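Local coordinates for protein IclR family transcriptional regulator (Brucella abortus, PDB 5WHM) that represses transcription as an IclR-type regulator, probably binding DNA through its helix-turn-helix domain and sensing a small-molecule signal through its C-terminal domain, at residues Gly159-Ala164 with Val230-Cys235. Sequence-based numbering, arbitrary orientation.
Sequences GRACLA and VLVFNC. With ACY (acetic acid), chain J.
The helical turn 159-164 lies against one face of strand 230-235, and the two backbones come nearest at C162 and V232, whose CA atoms are 6.4 Å apart. Between 159-164 and 230-235 the close contacts are made by V232, whose two methyls go to neighbouring residues. CG1 touches CB of A161 at 3.6 Å. CG2 reaches CB of C162 at 3.9 Å and lies 4.0 Å from the CA of the same residue. The fork is set by chi1 of -172°, which puts CG1 anti to the backbone N and CG2 beside it. V230 also points to the helix and packs on A165, just beyond. A161 presents its CB to the strand and also packs on A220 and P222 of strand 216-225. The contact is buried and apolar.

Helix 157-165 and strand 229-238 belong to the C-terminal domain of the IclR family, in the GAF clan. The strand is central in an antiparallel sheet, bonded to strands 118-125 and 216-225. On the other face of the strand, F233 packs on M258, V259 and I262 of helix 244-265. R160 turns from the strand and forms a salt bridge with E211.

N234 lies on the V232 side and reaches an acetic acid molecule, probably from the crystallisation liquor. Its ND2 donates to atom O of the acetic acid at 3.2 Å, with an N-H...O angle of 154°. ND2 is also hydrogen-bonded to Y131 OH. S157 OG and V158 N at the start of the helix are also hydrogen-bonded to the acetic acid. The site may mark the effector pocket expected of this domain.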
loop_
_atom_site.group_PDB
_atom_site.type_symbol
_atom_site.label_atom_id
_atom_site.label_comp_id
_atom_site.label_asym_id
_atom_site.label_seq_id
_atom_site.Cartn_x
_atom_site.Cartn_y
_atom_site.Cartn_z
ATOM N N GLY C 159 -13.688 14.693 -3.839
ATOM C CA GLY C 159 -14.636 14.426 -2.756
ATOM C C GLY C 159 -16.040 14.915 -3.059
ATOM O O GLY C 159 -17.030 14.261 -2.707
ATOM N N ARG C 160 -16.147 16.089 -3.691
ATOM C CA ARG C 160 -17.446 16.657 -4.032
ATOM C C ARG C 160 -18.180 15.788 -5.043
ATOM O O ARG C 160 -19.379 15.518 -4.898
ATOM C CB ARG C 160 -17.253 18.077 -4.579
ATOM C CG ARG C 160 -16.879 19.066 -3.476
ATOM C CD ARG C 160 -16.240 20.330 -3.987
ATOM N NE ARG C 160 -16.115 21.321 -2.925
ATOM C CZ ARG C 160 -15.739 22.583 -3.117
ATOM N NH1 ARG C 160 -15.441 23.014 -4.344
ATOM N NH2 ARG C 160 -15.666 23.409 -2.084
ATOM N N ALA C 161 -17.474 15.348 -6.080
ATOM C CA ALA C 161 -18.091 14.485 -7.076
ATOM C C ALA C 161 -18.519 13.173 -6.444
ATOM O O ALA C 161 -19.560 12.616 -6.800
ATOM C CB ALA C 161 -17.102 14.216 -8.223
ATOM N N CYS C 162 -17.714 12.659 -5.509
ATOM C CA CYS C 162 -18.092 11.432 -4.812
ATOM C C CYS C 162 -19.379 11.653 -4.033
ATOM O O CYS C 162 -20.311 10.843 -4.109
ATOM C CB CYS C 162 -16.971 10.997 -3.882
ATOM S SG CYS C 162 -17.307 9.402 -3.038
ATOM N N LEU C 163 -19.456 12.775 -3.299
ATOM C CA LEU C 163 -20.662 13.059 -2.520
ATOM C C LEU C 163 -21.871 13.245 -3.417
ATOM O O LEU C 163 -22.984 12.858 -3.037
ATOM C CB LEU C 163 -20.461 14.296 -1.650
ATOM C CG LEU C 163 -19.610 14.075 -0.397
ATOM C CD1 LEU C 163 -19.145 15.409 0.188
ATOM C CD2 LEU C 163 -20.339 13.228 0.667
ATOM N N ALA C 164 -21.670 13.811 -4.615
ATOM C CA ALA C 164 -22.790 14.120 -5.499
ATOM C C ALA C 164 -23.374 12.871 -6.139
ATOM O O ALA C 164 -24.555 12.868 -6.491
ATOM C CB ALA C 164 -22.346 15.094 -6.597
ATOM N N VAL C 230 -18.291 3.845 -6.292
ATOM C CA VAL C 230 -18.141 5.123 -6.981
ATOM C C VAL C 230 -16.650 5.383 -7.195
ATOM O O VAL C 230 -15.898 5.581 -6.234
ATOM C CB VAL C 230 -18.795 6.262 -6.196
ATOM C CG1 VAL C 230 -18.827 7.538 -7.047
ATOM C CG2 VAL C 230 -20.211 5.873 -5.812
ATOM N N LEU C 231 -16.203 5.345 -8.450
ATOM C CA LEU C 231 -14.875 5.842 -8.776
ATOM C C LEU C 231 -15.004 7.295 -9.219
ATOM O O LEU C 231 -16.044 7.714 -9.719
ATOM C CB LEU C 231 -14.223 5.022 -9.891
ATOM C CG LEU C 231 -14.023 3.544 -9.661
ATOM C CD1 LEU C 231 -13.576 2.876 -10.971
ATOM C CD2 LEU C 231 -13.003 3.340 -8.540
ATOM N N VAL C 232 -13.968 8.085 -8.981
ATOM C CA VAL C 232 -14.032 9.489 -9.375
ATOM C C VAL C 232 -12.756 9.809 -10.130
ATOM O O VAL C 232 -11.664 9.416 -9.695
ATOM C CB VAL C 232 -14.192 10.440 -8.172
ATOM C CG1 VAL C 232 -14.448 11.859 -8.693
ATOM C CG2 VAL C 232 -15.315 9.976 -7.236
ATOM N N PHE C 233 -12.892 10.524 -11.253
ATOM C CA PHE C 233 -11.749 10.946 -12.049
ATOM C C PHE C 233 -11.605 12.451 -11.963
ATOM O O PHE C 233 -12.604 13.175 -11.978
ATOM C CB PHE C 233 -11.905 10.472 -13.497
ATOM C CG PHE C 233 -11.992 8.973 -13.610
ATOM C CD1 PHE C 233 -13.211 8.316 -13.394
ATOM C CD2 PHE C 233 -10.842 8.208 -13.843
ATOM C CE1 PHE C 233 -13.277 6.892 -13.426
ATOM C CE2 PHE C 233 -10.903 6.808 -13.904
ATOM C CZ PHE C 233 -12.128 6.146 -13.713
ATOM N N ASN C 234 -10.379 12.940 -11.815
ATOM C CA ASN C 234 -10.219 14.384 -11.779
ATOM C C ASN C 234 -9.096 14.813 -12.709
ATOM O O ASN C 234 -8.344 14.004 -13.264
ATOM C CB ASN C 234 -9.979 14.933 -10.350
ATOM C CG ASN C 234 -8.585 14.605 -9.794
ATOM O OD1 ASN C 234 -7.761 13.965 -10.445
ATOM N ND2 ASN C 234 -8.321 15.059 -8.568
ATOM N N CYS C 235 -9.017 16.122 -12.893
ATOM C CA CYS C 235 -7.956 16.720 -13.683
ATOM C C CYS C 235 -7.716 18.070 -13.038
ATOM O O CYS C 235 -8.660 18.854 -12.884
ATOM C CB CYS C 235 -8.370 16.848 -15.144
ATOM S SG CYS C 235 -7.099 17.661 -16.172
HETATM C C ACY J . -9.038 18.163 -6.214
HETATM O O ACY J . -9.717 17.203 -6.663
HETATM O OXT ACY J . -9.532 19.239 -5.775
HETATM C CH3 ACY J . -7.541 18.017 -6.193
#